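Local coordinates for tartrate dehydrogenase/decarboxylase (Pseudomonas putida, PDB 3FLK), which oxidises tartrate with NAD(+) and a magnesium or manganese ion, and also decarboxylates D-malate to pyruvate and converts meso-tartrate to D-glycerate, at residues 20-34 / 349-363. The protein carries 1 engineered substitution. Numbering follows the deposited sequence.
Sequences VLPEGIRVLEAAALK and TQQVGAAISDTLARL
E23 sets its carboxylate over G353, with OE2 3.3 Å from G353 CA, in a knob-into-hole fit completed by T349, Q350 and A354. E23 OE1 lies against Q350 CG, the carboxylate and amide planes almost perpendicular. A water bridges that OE1 to Q350 NE2, which also donates a hydrogen bond to N294 OD1. R26 reaches across extended, its CG anti to the backbone N (-175°), and lays one guanidinium face on A354 CB, 3.5 Å from NH2. At the guanidinium edge, NH1 meets the syn lone pair of E23 OE2 in plane, a 3.3 Å salt bridge. With an alanine here, the E23 carboxylate would probably lose its charged mate and A354 CB its guanidinium cover. Farther along, the middle is largely apolar: V27 CG1 packs on L360 CD1 at 3.9 Å and on I356 CG2, S357 OG lies 3.4 Å from A30 CB, and L360 fills the hole made by V27, A30, A31 and K34. K34 bends at chi4 (74°) to bring NZ to two carbonyls, L360 O at 3.0 Å and L363 O at 2.8 Å. The two helices of this isocitrate/isopropylmalate dehydrogenase fold run nearly parallel (9°), and their axes approach to 9.0 Å over these segments; helix 299-313 packs against V27 and I356, helix 317-336 against I356 and L360. K34 thus grips carbonyls at the C-terminal end of helix 349-361, where its positive charge would probably be favourable.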
ATOM      1  N   VAL A  20     -26.090  -6.353   3.122  1.00 15.14           N
ATOM      2  CA  VAL A  20     -26.028  -5.764   1.779  1.00 15.01           C
ATOM      3  C   VAL A  20     -26.556  -6.676   0.661  1.00 15.22           C
ATOM      4  O   VAL A  20     -27.111  -6.183  -0.321  1.00 14.97           O
ATOM      5  CB  VAL A  20     -24.617  -5.193   1.427  1.00 14.96           C
ATOM      6  CG1 VAL A  20     -24.207  -4.114   2.433  1.00 14.29           C
ATOM      7  CG2 VAL A  20     -23.559  -6.299   1.348  1.00 14.69           C
ATOM      8  N   LEU A  21     -26.392  -7.990   0.814  1.00 15.62           N
ATOM      9  CA  LEU A  21     -26.812  -8.937  -0.228  1.00 16.25           C
ATOM     10  C   LEU A  21     -28.292  -8.826  -0.627  1.00 16.40           C
ATOM     11  O   LEU A  21     -28.591  -8.759  -1.820  1.00 16.30           O
ATOM     12  CB  LEU A  21     -26.457 -10.392   0.123  1.00 16.54           C
ATOM     13  CG  LEU A  21     -26.847 -11.409  -0.961  1.00 17.34           C
ATOM     14  CD1 LEU A  21     -25.841 -11.398  -2.097  1.00 18.42           C
ATOM     15  CD2 LEU A  21     -26.991 -12.810  -0.400  1.00 18.76           C
ATOM     16  N   PRO A  22     -29.221  -8.816   0.357  1.00 16.73           N
ATOM     17  CA  PRO A  22     -30.638  -8.671  -0.001  1.00 16.86           C
ATOM     18  C   PRO A  22     -30.942  -7.387  -0.778  1.00 16.87           C
ATOM     19  O   PRO A  22     -31.874  -7.367  -1.580  1.00 16.94           O
ATOM     20  CB  PRO A  22     -31.343  -8.656   1.360  1.00 16.96           C
ATOM     21  CG  PRO A  22     -30.413  -9.382   2.270  1.00 17.09           C
ATOM     22  CD  PRO A  22     -29.052  -8.962   1.815  1.00 16.85           C
ATOM     23  N   GLU A  23     -30.156  -6.335  -0.554  1.00 16.85           N
ATOM     24  CA  GLU A  23     -30.312  -5.093  -1.312  1.00 17.06           C
ATOM     25  C   GLU A  23     -29.828  -5.247  -2.754  1.00 17.01           C
ATOM     26  O   GLU A  23     -30.434  -4.703  -3.679  1.00 16.90           O
ATOM     27  CB  GLU A  23     -29.614  -3.915  -0.617  1.00 17.19           C
ATOM     28  CG  GLU A  23     -30.122  -3.617   0.804  1.00 18.05           C
ATOM     29  CD  GLU A  23     -31.643  -3.592   0.913  1.00 19.21           C
ATOM     30  OE1 GLU A  23     -32.177  -4.159   1.891  1.00 20.54           O
ATOM     31  OE2 GLU A  23     -32.308  -3.018   0.025  1.00 19.58           O
ATOM     32  N   GLY A  24     -28.738  -5.988  -2.938  1.00 16.94           N
ATOM     33  CA  GLY A  24     -28.252  -6.335  -4.273  1.00 17.02           C
ATOM     34  C   GLY A  24     -29.283  -7.132  -5.057  1.00 17.19           C
ATOM     35  O   GLY A  24     -29.576  -6.813  -6.210  1.00 16.94           O
ATOM     36  N   ILE A  25     -29.839  -8.160  -4.420  1.00 17.37           N
ATOM     37  CA  ILE A  25     -30.880  -8.993  -5.028  1.00 17.97           C
ATOM     38  C   ILE A  25     -32.133  -8.168  -5.362  1.00 18.17           C
ATOM     39  O   ILE A  25     -32.716  -8.325  -6.436  1.00 18.15           O
ATOM     40  CB  ILE A  25     -31.221 -10.218  -4.139  1.00 17.98           C
ATOM     41  CG1 ILE A  25     -30.019 -11.173  -4.078  1.00 18.09           C
ATOM     42  CG2 ILE A  25     -32.466 -10.954  -4.660  1.00 18.51           C
ATOM     43  CD1 ILE A  25     -30.060 -12.171  -2.931  1.00 18.76           C
ATOM     44  N   ARG A  26     -32.517  -7.276  -4.448  1.00 18.52           N
ATOM     45  CA  ARG A  26     -33.653  -6.372  -4.648  1.00 18.99           C
ATOM     46  C   ARG A  26     -33.526  -5.590  -5.959  1.00 18.84           C
ATOM     47  O   ARG A  26     -34.449  -5.588  -6.777  1.00 18.89           O
ATOM     48  CB  ARG A  26     -33.767  -5.410  -3.462  1.00 19.27           C
ATOM     49  CG  ARG A  26     -34.984  -4.494  -3.469  1.00 21.13           C
ATOM     50  CD  ARG A  26     -34.887  -3.516  -2.309  1.00 23.91           C
ATOM     51  NE  ARG A  26     -36.183  -2.956  -1.933  1.00 26.49           N
ATOM     52  CZ  ARG A  26     -36.435  -2.385  -0.758  1.00 27.30           C
ATOM     53  NH1 ARG A  26     -35.481  -2.301   0.165  1.00 28.34           N
ATOM     54  NH2 ARG A  26     -37.642  -1.900  -0.504  1.00 28.27           N
ATOM     55  N   VAL A  27     -32.380  -4.938  -6.153  1.00 18.63           N
ATOM     56  CA  VAL A  27     -32.132  -4.127  -7.348  1.00 18.56           C
ATOM     57  C   VAL A  27     -32.026  -4.989  -8.613  1.00 18.84           C
ATOM     58  O   VAL A  27     -32.496  -4.588  -9.685  1.00 18.65           O
ATOM     59  CB  VAL A  27     -30.873  -3.232  -7.190  1.00 18.49           C
ATOM     60  CG1 VAL A  27     -30.644  -2.380  -8.438  1.00 18.09           C
ATOM     61  CG2 VAL A  27     -30.996  -2.340  -5.957  1.00 17.91           C
ATOM     62  N   LEU A  28     -31.412  -6.166  -8.481  1.00 19.19           N
ATOM     63  CA  LEU A  28     -31.309  -7.117  -9.594  1.00 19.63           C
ATOM     64  C   LEU A  28     -32.680  -7.616 -10.050  1.00 20.13           C
ATOM     65  O   LEU A  28     -32.928  -7.748 -11.250  1.00 20.11           O
ATOM     66  CB  LEU A  28     -30.419  -8.308  -9.226  1.00 19.54           C
ATOM     67  CG  LEU A  28     -28.902  -8.106  -9.157  1.00 19.44           C
ATOM     68  CD1 LEU A  28     -28.245  -9.330  -8.547  1.00 19.41           C
ATOM     69  CD2 LEU A  28     -28.314  -7.820 -10.527  1.00 19.41           C
ATOM     70  N   GLU A  29     -33.560  -7.892  -9.087  1.00 20.59           N
ATOM     71  CA  GLU A  29     -34.926  -8.329  -9.387  1.00 21.36           C
ATOM     72  C   GLU A  29     -35.741  -7.219 -10.056  1.00 21.18           C
ATOM     73  O   GLU A  29     -36.560  -7.490 -10.931  1.00 21.36           O
ATOM     74  CB  GLU A  29     -35.625  -8.856  -8.127  1.00 21.28           C
ATOM     75  CG  GLU A  29     -35.169 -10.262  -7.718  1.00 22.28           C
ATOM     76  CD  GLU A  29     -35.711 -10.720  -6.367  1.00 22.48           C
ATOM     77  OE1 GLU A  29     -36.042  -9.867  -5.512  1.00 24.69           O
ATOM     78  OE2 GLU A  29     -35.793 -11.949  -6.153  1.00 24.32           O
ATOM     79  N   ALA A  30     -35.500  -5.972  -9.652  1.00 21.30           N
ATOM     80  CA  ALA A  30     -36.111  -4.811 -10.297  1.00 21.44           C
ATOM     81  C   ALA A  30     -35.584  -4.628 -11.722  1.00 21.72           C
ATOM     82  O   ALA A  30     -36.341  -4.282 -12.632  1.00 21.59           O
ATOM     83  CB  ALA A  30     -35.878  -3.554  -9.473  1.00 21.39           C
ATOM     84  N   ALA A  31     -34.286  -4.866 -11.906  1.00 21.98           N
ATOM     85  CA  ALA A  31     -33.663  -4.823 -13.226  1.00 22.37           C
ATOM     86  C   ALA A  31     -34.179  -5.950 -14.121  1.00 22.77           C
ATOM     87  O   ALA A  31     -34.399  -5.744 -15.315  1.00 22.70           O
ATOM     88  CB  ALA A  31     -32.144  -4.886 -13.109  1.00 22.33           C
ATOM     89  N   ALA A  32     -34.373  -7.131 -13.534  1.00 23.33           N
ATOM     90  CA  ALA A  32     -34.872  -8.298 -14.262  1.00 23.93           C
ATOM     91  C   ALA A  32     -36.286  -8.064 -14.788  1.00 24.38           C
ATOM     92  O   ALA A  32     -36.583  -8.370 -15.945  1.00 24.43           O
ATOM     93  CB  ALA A  32     -34.826  -9.540 -13.384  1.00 23.83           C
ATOM     94  N   LEU A  33     -37.144  -7.513 -13.932  1.00 24.95           N
ATOM     95  CA  LEU A  33     -38.518  -7.176 -14.294  1.00 25.49           C
ATOM     96  C   LEU A  33     -38.569  -6.156 -15.436  1.00 25.72           C
ATOM     97  O   LEU A  33     -39.309  -6.336 -16.401  1.00 25.85           O
ATOM     98  CB  LEU A  33     -39.274  -6.647 -13.068  1.00 25.47           C
ATOM     99  CG  LEU A  33     -40.740  -6.224 -13.230  1.00 25.78           C
ATOM    100  CD1 LEU A  33     -41.658  -7.432 -13.418  1.00 25.95           C
ATOM    101  CD2 LEU A  33     -41.187  -5.388 -12.037  1.00 25.65           C
ATOM    102  N   LYS A  34     -37.766  -5.101 -15.314  1.00 25.98           N
ATOM    103  CA  LYS A  34     -37.741  -3.996 -16.274  1.00 26.29           C
ATOM    104  C   LYS A  34     -37.285  -4.413 -17.675  1.00 26.46           C
ATOM    105  O   LYS A  34     -37.834  -3.945 -18.672  1.00 26.49           O
ATOM    106  CB  LYS A  34     -36.840  -2.873 -15.749  1.00 26.19           C
ATOM    107  CG  LYS A  34     -36.955  -1.560 -16.502  1.00 26.70           C
ATOM    108  CD  LYS A  34     -35.887  -0.580 -16.050  1.00 27.02           C
ATOM    109  CE  LYS A  34     -36.069   0.782 -16.696  1.00 27.61           C
ATOM    110  NZ  LYS A  34     -37.213   1.520 -16.103  1.00 27.88           N
ATOM    111  N   THR A 349     -29.137   1.160   5.279  1.00 13.04           N
ATOM    112  CA  THR A 349     -28.833   0.201   4.220  1.00 12.94           C
ATOM    113  C   THR A 349     -30.066  -0.092   3.358  1.00 13.13           C
ATOM    114  O   THR A 349     -30.011   0.006   2.127  1.00 12.82           O
ATOM    115  CB  THR A 349     -28.309  -1.127   4.820  1.00 13.11           C
ATOM    116  OG1 THR A 349     -27.182  -0.861   5.662  1.00 12.46           O
ATOM    117  CG2 THR A 349     -27.906  -2.111   3.725  1.00 12.65           C
ATOM    118  N   GLN A 350     -31.171  -0.432   4.022  1.00 13.22           N
ATOM    119  CA  GLN A 350     -32.407  -0.835   3.351  1.00 13.61           C
ATOM    120  C   GLN A 350     -33.046   0.319   2.587  1.00 13.25           C
ATOM    121  O   GLN A 350     -33.614   0.115   1.516  1.00 13.44           O
ATOM    122  CB  GLN A 350     -33.404  -1.428   4.357  1.00 14.08           C
ATOM    123  CG  GLN A 350     -32.973  -2.768   4.980  1.00 15.47           C
ATOM    124  CD  GLN A 350     -31.850  -2.630   5.998  1.00 17.75           C
ATOM    125  OE1 GLN A 350     -31.659  -1.567   6.604  1.00 18.28           O
ATOM    126  NE2 GLN A 350     -31.097  -3.711   6.194  1.00 18.47           N
ATOM    127  N   GLN A 351     -32.943   1.527   3.137  1.00 12.95           N
ATOM    128  CA  GLN A 351     -33.480   2.727   2.484  1.00 12.78           C
ATOM    129  C   GLN A 351     -32.728   3.076   1.198  1.00 12.72           C
ATOM    130  O   GLN A 351     -33.336   3.522   0.229  1.00 12.53           O
ATOM    131  CB  GLN A 351     -33.485   3.919   3.444  1.00 12.57           C
ATOM    132  CG  GLN A 351     -34.579   3.856   4.513  1.00 12.56           C
ATOM    133  CD  GLN A 351     -34.480   4.980   5.535  1.00 12.72           C
ATOM    134  OE1 GLN A 351     -33.388   5.423   5.887  1.00 11.73           O
ATOM    135  NE2 GLN A 351     -35.631   5.435   6.026  1.00 12.23           N
ATOM    136  N   VAL A 352     -31.411   2.876   1.193  1.00 12.88           N
ATOM    137  CA  VAL A 352     -30.610   3.103  -0.018  1.00 13.15           C
ATOM    138  C   VAL A 352     -30.956   2.068  -1.093  1.00 13.37           C
ATOM    139  O   VAL A 352     -31.140   2.417  -2.264  1.00 13.72           O
ATOM    140  CB  VAL A 352     -29.086   3.122   0.280  1.00 13.19           C
ATOM    141  CG1 VAL A 352     -28.279   3.293  -1.010  1.00 13.17           C
ATOM    142  CG2 VAL A 352     -28.752   4.243   1.256  1.00 13.01           C
ATOM    143  N   GLY A 353     -31.055   0.804  -0.687  1.00 13.66           N
ATOM    144  CA  GLY A 353     -31.501  -0.269  -1.578  1.00 14.12           C
ATOM    145  C   GLY A 353     -32.837   0.054  -2.226  1.00 14.52           C
ATOM    146  O   GLY A 353     -32.994  -0.074  -3.443  1.00 14.34           O
ATOM    147  N   ALA A 354     -33.788   0.495  -1.405  1.00 14.93           N
ATOM    148  CA  ALA A 354     -35.119   0.893  -1.869  1.00 15.39           C
ATOM    149  C   ALA A 354     -35.082   2.084  -2.828  1.00 15.80           C
ATOM    150  O   ALA A 354     -35.803   2.099  -3.827  1.00 15.97           O
ATOM    151  CB  ALA A 354     -36.024   1.198  -0.677  1.00 15.29           C
ATOM    152  N   ALA A 355     -34.245   3.072  -2.517  1.00 16.24           N
ATOM    153  CA  ALA A 355     -34.104   4.272  -3.345  1.00 16.78           C
ATOM    154  C   ALA A 355     -33.527   3.972  -4.734  1.00 17.15           C
ATOM    155  O   ALA A 355     -33.978   4.534  -5.732  1.00 17.02           O
ATOM    156  CB  ALA A 355     -33.255   5.318  -2.627  1.00 16.70           C
ATOM    157  N   ILE A 356     -32.536   3.085  -4.791  1.00 17.61           N
ATOM    158  CA  ILE A 356     -31.931   2.686  -6.066  1.00 18.06           C
ATOM    159  C   ILE A 356     -32.918   1.853  -6.887  1.00 18.62           C
ATOM    160  O   ILE A 356     -33.076   2.075  -8.089  1.00 18.59           O
ATOM    161  CB  ILE A 356     -30.586   1.933  -5.861  1.00 18.12           C
ATOM    162  CG1 ILE A 356     -29.551   2.867  -5.222  1.00 17.96           C
ATOM    163  CG2 ILE A 356     -30.057   1.387  -7.194  1.00 17.98           C
ATOM    164  CD1 ILE A 356     -28.325   2.170  -4.645  1.00 17.90           C
ATOM    165  N   SER A 357     -33.590   0.915  -6.222  1.00 19.31           N
ATOM    166  CA  SER A 357     -34.602   0.072  -6.852  1.00 20.32           C
ATOM    167  C   SER A 357     -35.750   0.901  -7.445  1.00 20.85           C
ATOM    168  O   SER A 357     -36.165   0.669  -8.586  1.00 20.74           O
ATOM    169  CB  SER A 357     -35.138  -0.951  -5.846  1.00 20.26           C
ATOM    170  OG  SER A 357     -35.910  -1.946  -6.495  1.00 21.71           O
ATOM    171  N   ASP A 358     -36.244   1.872  -6.675  1.00 21.47           N
ATOM    172  CA  ASP A 358     -37.321   2.752  -7.134  1.00 22.21           C
ATOM    173  C   ASP A 358     -36.893   3.654  -8.288  1.00 22.29           C
ATOM    174  O   ASP A 358     -37.640   3.826  -9.255  1.00 22.22           O
ATOM    175  CB  ASP A 358     -37.861   3.611  -5.987  1.00 22.54           C
ATOM    176  CG  ASP A 358     -39.022   4.494  -6.417  1.00 24.00           C
ATOM    177  OD1 ASP A 358     -39.967   3.972  -7.052  1.00 25.93           O
ATOM    178  OD2 ASP A 358     -38.987   5.709  -6.127  1.00 25.94           O
ATOM    179  N   THR A 359     -35.702   4.237  -8.175  1.00 22.46           N
ATOM    180  CA  THR A 359     -35.136   5.084  -9.226  1.00 22.69           C
ATOM    181  C   THR A 359     -34.998   4.299 -10.534  1.00 23.01           C
ATOM    182  O   THR A 359     -35.333   4.806 -11.606  1.00 22.99           O
ATOM    183  CB  THR A 359     -33.771   5.673  -8.796  1.00 22.56           C
ATOM    184  OG1 THR A 359     -33.943   6.445  -7.602  1.00 22.64           O
ATOM    185  CG2 THR A 359     -33.181   6.563  -9.880  1.00 22.54           C
ATOM    186  N   LEU A 360     -34.520   3.060 -10.431  1.00 23.47           N
ATOM    187  CA  LEU A 360     -34.351   2.188 -11.592  1.00 24.02           C
ATOM    188  C   LEU A 360     -35.685   1.921 -12.293  1.00 24.49           C
ATOM    189  O   LEU A 360     -35.777   2.014 -13.519  1.00 24.33           O
ATOM    190  CB  LEU A 360     -33.682   0.872 -11.180  1.00 24.00           C
ATOM    191  CG  LEU A 360     -33.231  -0.102 -12.274  1.00 24.19           C
ATOM    192  CD1 LEU A 360     -32.007  -0.858 -11.810  1.00 24.85           C
ATOM    193  CD2 LEU A 360     -34.339  -1.074 -12.650  1.00 24.28           C
ATOM    194  N   ALA A 361     -36.712   1.596 -11.510  1.00 25.15           N
ATOM    195  CA  ALA A 361     -38.045   1.319 -12.052  1.00 26.04           C
ATOM    196  C   ALA A 361     -38.661   2.538 -12.744  1.00 26.55           C
ATOM    197  O   ALA A 361     -39.461   2.392 -13.672  1.00 26.81           O
ATOM    198  CB  ALA A 361     -38.970   0.794 -10.958  1.00 25.93           C
ATOM    199  N   ARG A 362     -38.267   3.731 -12.304  1.00 27.06           N
ATOM    200  CA  ARG A 362     -38.808   4.982 -12.838  1.00 27.81           C
ATOM    201  C   ARG A 362     -38.019   5.554 -14.022  1.00 27.77           C
ATOM    202  O   ARG A 362     -38.410   6.577 -14.588  1.00 27.88           O
ATOM    203  CB  ARG A 362     -38.940   6.028 -11.722  1.00 27.79           C
ATOM    204  CG  ARG A 362     -39.926   5.635 -10.634  1.00 28.42           C
ATOM    205  CD  ARG A 362     -40.094   6.719  -9.579  1.00 28.83           C
ATOM    206  NE  ARG A 362     -41.010   6.292  -8.516  1.00 31.70           N
ATOM    207  CZ  ARG A 362     -42.340   6.352  -8.586  1.00 32.69           C
ATOM    208  NH1 ARG A 362     -42.943   6.825  -9.673  1.00 32.97           N
ATOM    209  NH2 ARG A 362     -43.076   5.935  -7.560  1.00 32.97           N
ATOM    210  N   LEU A 363     -36.926   4.894 -14.399  1.00 27.88           N
ATOM    211  CA  LEU A 363     -36.112   5.331 -15.539  1.00 27.97           C
ATOM    212  C   LEU A 363     -36.845   5.129 -16.863  1.00 27.99           C
ATOM    213  O   LEU A 363     -37.518   4.116 -17.058  1.00 28.06           O
ATOM    214  CB  LEU A 363     -34.765   4.597 -15.575  1.00 27.93           C
ATOM    215  CG  LEU A 363     -33.716   4.895 -14.498  1.00 27.86           C
ATOM    216  CD1 LEU A 363     -32.567   3.898 -14.591  1.00 28.00           C
ATOM    217  CD2 LEU A 363     -33.192   6.321 -14.595  1.00 27.67           C
TER
HETATM  218  O   HOH W   1     -30.789  -5.611   4.030  1.00 23.98           O